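Local coordinates for protein CaaX farnesyltransferase beta subunit Ram1 (PDB 4L9P) that forms the zinc-containing, peptide-binding half of a heterodimeric enzyme that probably transfers farnesyl from farnesyl diphosphate to the cysteine of C-terminal CaaX sequences, at residues L378-L383 / S395-L400; E131-S136 / A160-L165; I222-M227 / L263-L268. All coordinates share one frame; numbering follows the deposited sequence.

Overall arrangement
The three contacts follow one another along the chain without nesting or crossing, all within the alpha-alpha toroid of the beta subunit. Contact 2 comes first and packs helix 126-135 against helix 151-164, closing a loop of 23 residues near the zinc ligand His-433. Contact 3 follows, where the start of helix 224-234 meets the turn that ends helix 251-263, beside the C-terminal helix 502-513. Contact 1 comes last and folds the loop before helix 403-413 back over helix 375-384, at the surface where the alpha subunit packs. Contacts 1 and 2 lie on opposite sides of the chain's centre, their own centres about 31 Å apart.

Contact 1: residues L378-L383 / S395-L400; sequences LVQAAL and SSVGNL
Residues 378-383 form part of helix 375-384 and meet 395-400, an irregular length of the loop leading to helix 403-413; the CA atoms of Gln-380 and Val-397 lie 6.8 Å apart. This is a connection of the alpha-alpha toroid laid back on the helix it has just left. The loop is shaped by an ST turn, in which Ser-396 OG accepts from Gly-398 N, and Gly-398 itself has a positive phi. Just beyond the helical segment, the Asp-384 carboxylate is hydrogen-bonded to both Ser-396 OG and Val-397 N.

Gln-380 carries the polar part. With CG beside its backbone N (chi1 -73°) and the chain extended beyond, its amide reaches both the backbone and a side chain of the loop. Gln-380 NE2 gives a longer hydrogen bond to Asn-399 OD1, 3.3 Å away, the two amide planes turned 51° apart; Asn-399 ND2 turns to Asp-481, so that side chain is held at both ends. Beside this polar group, Leu-383 CB lies 4.0 Å from Val-397 CG1, and its CD1 meets Leu-400 CD1 at 3.9 Å. Tyr-348 of the alpha subunit packs on all three of these apolar residues, placing the patch at the heterodimer interface. Gln-380 OE1 takes the backbone N-H of Leu-400 at 2.8 Å, nearly straight at 160°, with N standing above the plane of the side-chain carbonyl.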
# COMPACT_ATOMS: atom_id res chain seq x y z
N LEU B 378 -4.66 -8.18 11.11
CA LEU B 378 -5.96 -7.50 10.97
C LEU B 378 -7.00 -8.49 10.45
O LEU B 378 -8.12 -8.60 11.01
CB LEU B 378 -5.86 -6.31 9.99
CG LEU B 378 -4.81 -5.30 10.45
CD1 LEU B 378 -4.73 -4.14 9.38
CD2 LEU B 378 -5.02 -4.72 11.84
N VAL B 379 -6.66 -9.26 9.39
CA VAL B 379 -7.63 -10.20 8.83
C VAL B 379 -7.88 -11.33 9.86
O VAL B 379 -9.01 -11.80 10.07
CB VAL B 379 -7.12 -10.77 7.48
CG1 VAL B 379 -7.98 -12.02 6.99
CG2 VAL B 379 -7.15 -9.62 6.44
N GLN B 380 -6.79 -11.80 10.49
CA GLN B 380 -6.93 -12.88 11.49
C GLN B 380 -7.83 -12.44 12.65
O GLN B 380 -8.70 -13.20 13.12
CB GLN B 380 -5.56 -13.32 11.91
CG GLN B 380 -4.94 -14.15 10.66
CD GLN B 380 -3.44 -14.45 10.63
OE1 GLN B 380 -2.96 -15.01 9.65
NE2 GLN B 380 -2.72 -14.14 11.70
N ALA B 381 -7.72 -11.17 13.06
CA ALA B 381 -8.64 -10.66 14.11
C ALA B 381 -10.07 -10.60 13.59
O ALA B 381 -11.04 -10.79 14.35
CB ALA B 381 -8.21 -9.27 14.56
N ALA B 382 -10.25 -10.28 12.30
CA ALA B 382 -11.61 -10.23 11.74
C ALA B 382 -12.26 -11.62 11.77
O ALA B 382 -13.46 -11.72 11.95
CB ALA B 382 -11.60 -9.65 10.32
N LEU B 383 -11.44 -12.67 11.63
CA LEU B 383 -11.92 -14.04 11.65
C LEU B 383 -12.05 -14.57 13.09
O LEU B 383 -13.01 -15.34 13.40
CB LEU B 383 -10.93 -14.94 10.92
CG LEU B 383 -10.82 -14.64 9.40
CD1 LEU B 383 -9.78 -15.52 8.73
CD2 LEU B 383 -12.19 -14.73 8.71
N SER B 395 -10.45 -20.10 20.36
CA SER B 395 -9.65 -20.75 19.34
C SER B 395 -9.27 -19.65 18.39
O SER B 395 -9.98 -18.62 18.27
CB SER B 395 -10.47 -21.79 18.60
OG SER B 395 -11.69 -21.20 18.20
N SER B 396 -8.12 -19.80 17.75
CA SER B 396 -7.71 -18.85 16.70
C SER B 396 -7.55 -19.58 15.39
O SER B 396 -7.22 -20.76 15.38
CB SER B 396 -6.37 -18.10 17.00
OG SER B 396 -5.96 -17.23 15.92
N VAL B 397 -7.76 -18.88 14.27
CA VAL B 397 -7.45 -19.45 12.96
C VAL B 397 -5.92 -19.55 12.79
O VAL B 397 -5.45 -20.27 11.90
CB VAL B 397 -8.04 -18.59 11.78
CG1 VAL B 397 -9.57 -18.55 11.82
CG2 VAL B 397 -7.46 -17.13 11.76
N GLY B 398 -5.14 -18.92 13.69
CA GLY B 398 -3.68 -18.99 13.62
C GLY B 398 -3.19 -18.12 12.45
O GLY B 398 -3.90 -17.26 11.91
N ASN B 399 -1.96 -18.38 12.02
CA ASN B 399 -1.33 -17.63 10.94
C ASN B 399 -1.64 -18.31 9.65
O ASN B 399 -1.38 -19.51 9.52
CB ASN B 399 0.16 -17.57 11.17
CG ASN B 399 0.47 -16.86 12.43
OD1 ASN B 399 0.02 -15.70 12.58
ND2 ASN B 399 1.15 -17.55 13.39
N LEU B 400 -2.22 -17.57 8.72
CA LEU B 400 -2.67 -18.12 7.46
C LEU B 400 -1.67 -17.97 6.30
O LEU B 400 -2.03 -18.20 5.17
CB LEU B 400 -4.06 -17.53 7.10
CG LEU B 400 -5.15 -17.93 8.13
CD1 LEU B 400 -6.48 -17.26 7.68
CD2 LEU B 400 -5.32 -19.43 8.28

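Contact 2: residues E131-S136 / A160-L165; sequences EYLYDS and AGLCLL
A helix-helix contact of the alpha-alpha toroid brings Leu-133 and Tyr-134 of helix 126-135 against Gly-161 and Leu-162 in the last turn of helix 151-164 and Leu-165 just after it. The short axes approach to 9.6 Å and run roughly antiparallel, with a signed crossing angle of -149°.

Leu-162 reaches between the two residues of the other helix. Its CD2 methyl touches Leu-133 CB at 3.7 Å, and the same methyl sits over the centre of the Tyr-134 ring, 3.8 Å from the centroid and 14° off the normal, a CH-pi contact. The other methyl, CD1, lies against the CE1 side of that ring. Tyr-134 OH is hydrogen-bonded to Glu-167 and Arg-171, which hold the far end of the ring while Leu-162 covers one face.

Leu-133 enters where Gly-161 has no side chain: its CD1 comes within 3.5 Å of Gly-161 C and continues to Leu-165 CD1, 3.7 Å away. Ala-160 and Leu-164, on a neighbouring face of the helix, pack on helix 431-444, which carries the zinc ligand His-433. Antiparallel pairing of helices that follow one another in the chain is the building principle of the alpha-alpha toroid of prenyltransferase beta subunits.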
# COMPACT_ATOMS: atom_id res chain seq x y z
N GLU B 131 23.90 0.97 13.13
CA GLU B 131 24.77 2.01 12.60
C GLU B 131 24.20 2.65 11.33
O GLU B 131 24.29 3.89 11.15
CB GLU B 131 26.18 1.48 12.38
CG GLU B 131 26.83 1.02 13.69
CD GLU B 131 28.21 0.46 13.50
OE1 GLU B 131 28.71 0.52 12.35
OE2 GLU B 131 28.83 -0.03 14.50
N TYR B 132 23.61 1.83 10.48
CA TYR B 132 23.01 2.34 9.25
C TYR B 132 21.89 3.33 9.60
O TYR B 132 21.78 4.39 8.98
CB TYR B 132 22.47 1.16 8.44
CG TYR B 132 21.89 1.58 7.13
CD1 TYR B 132 22.71 1.74 6.01
CD2 TYR B 132 20.52 1.84 7.01
CE1 TYR B 132 22.20 2.14 4.79
CE2 TYR B 132 19.99 2.27 5.77
CZ TYR B 132 20.84 2.40 4.66
OH TYR B 132 20.34 2.81 3.46
N LEU B 133 21.02 2.98 10.55
CA LEU B 133 19.86 3.81 10.86
C LEU B 133 20.28 5.10 11.57
O LEU B 133 19.73 6.17 11.29
CB LEU B 133 18.90 3.01 11.74
CG LEU B 133 18.11 1.92 10.99
CD1 LEU B 133 17.57 0.84 12.03
CD2 LEU B 133 16.99 2.55 10.18
N TYR B 134 21.26 5.02 12.50
CA TYR B 134 21.77 6.25 13.07
C TYR B 134 22.38 7.15 11.99
O TYR B 134 22.15 8.37 11.96
CB TYR B 134 22.82 5.97 14.18
CG TYR B 134 22.19 5.57 15.50
CD1 TYR B 134 21.38 6.46 16.21
CD2 TYR B 134 22.41 4.31 16.06
CE1 TYR B 134 20.83 6.12 17.44
CE2 TYR B 134 21.83 3.94 17.30
CZ TYR B 134 21.03 4.84 17.96
OH TYR B 134 20.42 4.55 19.18
N ASP B 135 23.15 6.57 11.09
CA ASP B 135 23.75 7.41 10.03
C ASP B 135 22.67 8.05 9.16
O ASP B 135 22.86 9.14 8.64
CB ASP B 135 24.68 6.61 9.10
CG ASP B 135 25.97 6.19 9.77
OD1 ASP B 135 26.27 6.70 10.86
OD2 ASP B 135 26.71 5.38 9.17
N SER B 136 21.51 7.39 9.03
CA SER B 136 20.49 7.85 8.08
C SER B 136 19.80 9.09 8.61
O SER B 136 19.06 9.75 7.87
CB SER B 136 19.46 6.74 7.80
OG SER B 136 18.51 6.65 8.86
N ALA B 160 11.70 4.37 13.82
CA ALA B 160 11.00 3.09 13.90
C ALA B 160 11.99 1.92 13.85
O ALA B 160 11.89 1.00 14.69
CB ALA B 160 10.00 2.96 12.71
N GLY B 161 12.97 1.94 12.94
CA GLY B 161 13.98 0.86 12.92
C GLY B 161 14.78 0.78 14.21
O GLY B 161 15.02 -0.31 14.72
N LEU B 162 15.19 1.94 14.72
CA LEU B 162 15.91 1.95 16.01
C LEU B 162 15.05 1.40 17.14
O LEU B 162 15.55 0.65 18.00
CB LEU B 162 16.36 3.38 16.33
CG LEU B 162 17.39 3.93 15.35
CD1 LEU B 162 17.60 5.48 15.61
CD2 LEU B 162 18.71 3.17 15.42
N CYS B 163 13.78 1.80 17.23
CA CYS B 163 12.86 1.22 18.23
C CYS B 163 12.71 -0.28 18.07
O CYS B 163 12.84 -1.01 19.08
CB CYS B 163 11.46 1.86 18.19
SG CYS B 163 11.37 3.53 18.79
N LEU B 164 12.50 -0.77 16.86
CA LEU B 164 12.39 -2.21 16.65
C LEU B 164 13.61 -2.96 17.18
O LEU B 164 13.49 -3.98 17.81
CB LEU B 164 12.22 -2.46 15.14
CG LEU B 164 10.78 -2.11 14.69
CD1 LEU B 164 10.81 -1.87 13.15
CD2 LEU B 164 9.84 -3.26 14.98
N LEU B 165 14.78 -2.40 16.91
CA LEU B 165 16.05 -3.01 17.34
C LEU B 165 16.34 -2.80 18.83
O LEU B 165 17.38 -3.28 19.31
CB LEU B 165 17.19 -2.42 16.51
CG LEU B 165 17.20 -2.98 15.09
CD1 LEU B 165 18.03 -2.09 14.19
CD2 LEU B 165 17.75 -4.45 15.02

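Contact 3: residues I222-M227 / L263-L268; sequences IDRKAM and LLDLPL
Arg-224 leaves its helix with CG beside the backbone N (chi1 -81°), and a bend at chi3 (101°) swings the guanidinium across to the carbonyl of Leu-264. That carbonyl belongs to the Schellman motif ending helix 251-263, where Asp-265 takes a positive phi, so the first turn of one toroid helix is tied to the C-terminal turn of another. Arg-224 NH2 donates to Leu-264 O at 3.0 Å from within the carbonyl plane, while the oxygen lies 19° out of the guanidinium plane; NE adds a weak bond to the same oxygen. NH1 is taken by the backbone of Gln-515, so the C-terminal tail shares in holding the group. At the start of helix 224-234, Asp-223 is the N-cap, its OD1 accepting from Ala-226 N.

Alongside the arginine lies an apolar patch. Leu-264 meets both Ile-222 and Met-227 with its methyls: its CD2 touches Ile-222 CD1 at 3.6 Å, and its CD1 lies against Met-227 CG at 4.0 Å. Met-227 CG also meets Leu-266 CD1, the methionine crossing both leucines at about a right angle. Phe-512 of helix 502-513 packs on both Arg-224 and Leu-264.

Asp-265 carries opposite charge close to the guanidinium but makes its salt bridge with Lys-458. Between the two groups stands a water at the guanidinium edge, 2.7 Å from Arg-224 NH2, which donates to Asp-265 OD2 at 2.6 Å.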
# COMPACT_ATOMS: atom_id res chain seq x y z
N ILE B 222 2.53 20.17 18.43
CA ILE B 222 1.45 20.09 17.46
C ILE B 222 0.31 21.07 17.76
O ILE B 222 -0.21 21.08 18.86
CB ILE B 222 0.86 18.67 17.40
CG1 ILE B 222 1.97 17.62 17.15
CG2 ILE B 222 -0.32 18.66 16.37
CD1 ILE B 222 1.63 16.14 17.57
N ASP B 223 -0.10 21.87 16.76
CA ASP B 223 -1.29 22.71 16.90
C ASP B 223 -2.48 21.83 16.55
O ASP B 223 -2.79 21.61 15.38
CB ASP B 223 -1.21 23.96 16.01
CG ASP B 223 -2.42 24.90 16.18
OD1 ASP B 223 -3.50 24.47 16.65
OD2 ASP B 223 -2.27 26.09 15.87
N ARG B 224 -3.12 21.27 17.57
CA ARG B 224 -4.20 20.29 17.33
C ARG B 224 -5.42 20.86 16.69
O ARG B 224 -6.00 20.21 15.80
CB ARG B 224 -4.75 19.67 18.62
CG ARG B 224 -4.07 18.59 19.29
CD ARG B 224 -4.74 18.73 20.70
NE ARG B 224 -5.73 17.75 20.82
CZ ARG B 224 -6.54 17.50 21.82
NH1 ARG B 224 -6.71 18.31 22.90
NH2 ARG B 224 -7.25 16.40 21.67
N LYS B 225 -5.86 22.05 17.13
CA LYS B 225 -7.02 22.66 16.49
C LYS B 225 -6.75 22.95 15.01
O LYS B 225 -7.61 22.70 14.15
CB LYS B 225 -7.45 23.95 17.23
CG LYS B 225 -8.65 24.50 16.57
CD LYS B 225 -9.30 25.55 17.39
CE LYS B 225 -10.75 25.36 17.31
NZ LYS B 225 -11.35 26.34 18.18
N ALA B 226 -5.55 23.46 14.70
CA ALA B 226 -5.28 23.80 13.31
C ALA B 226 -5.15 22.49 12.50
O ALA B 226 -5.57 22.43 11.34
CB ALA B 226 -4.02 24.64 13.22
N MET B 227 -4.58 21.44 13.11
CA MET B 227 -4.56 20.15 12.41
C MET B 227 -5.96 19.64 12.06
O MET B 227 -6.17 19.11 10.95
CB MET B 227 -3.89 19.09 13.31
CG MET B 227 -3.80 17.67 12.69
SD MET B 227 -2.52 17.58 11.37
CE MET B 227 -1.03 17.56 12.35
N LEU B 263 -4.59 9.37 16.91
CA LEU B 263 -3.54 9.52 17.92
C LEU B 263 -3.59 10.90 18.62
O LEU B 263 -3.12 11.01 19.74
CB LEU B 263 -2.15 9.32 17.30
CG LEU B 263 -1.92 7.88 16.89
CD1 LEU B 263 -0.53 7.79 16.13
CD2 LEU B 263 -1.88 6.92 18.08
N LEU B 264 -4.12 11.94 17.97
CA LEU B 264 -4.23 13.28 18.55
C LEU B 264 -5.61 13.50 19.22
O LEU B 264 -5.89 14.60 19.70
CB LEU B 264 -4.01 14.35 17.47
CG LEU B 264 -2.61 14.30 16.80
CD1 LEU B 264 -2.58 15.49 15.83
CD2 LEU B 264 -1.41 14.24 17.73
N ASP B 265 -6.45 12.46 19.27
CA ASP B 265 -7.82 12.53 19.80
C ASP B 265 -8.54 13.78 19.24
O ASP B 265 -9.08 14.61 20.00
CB ASP B 265 -7.81 12.55 21.33
CG ASP B 265 -9.22 12.46 21.92
OD1 ASP B 265 -10.06 11.77 21.26
OD2 ASP B 265 -9.52 13.11 22.99
N LEU B 266 -8.54 13.94 17.93
CA LEU B 266 -9.25 15.08 17.38
C LEU B 266 -10.75 14.85 17.43
O LEU B 266 -11.23 13.71 17.49
CB LEU B 266 -8.88 15.29 15.90
CG LEU B 266 -7.37 15.53 15.68
CD1 LEU B 266 -7.07 15.80 14.20
CD2 LEU B 266 -6.81 16.67 16.58
N PRO B 267 -11.54 15.93 17.41
CA PRO B 267 -12.98 15.70 17.39
C PRO B 267 -13.44 14.95 16.16
O PRO B 267 -12.94 15.18 15.05
CB PRO B 267 -13.56 17.15 17.36
CG PRO B 267 -12.50 18.00 17.94
CD PRO B 267 -11.18 17.36 17.45
N LEU B 268 -14.37 14.03 16.34
CA LEU B 268 -14.98 13.28 15.25
C LEU B 268 -15.76 14.15 14.27
O LEU B 268 -15.75 13.88 13.05
CB LEU B 268 -15.88 12.21 15.88
CG LEU B 268 -16.71 11.39 14.94
CD1 LEU B 268 -15.81 10.59 14.03
CD2 LEU B 268 -17.62 10.41 15.79
O HOH W 1 -8.84 15.51 23.66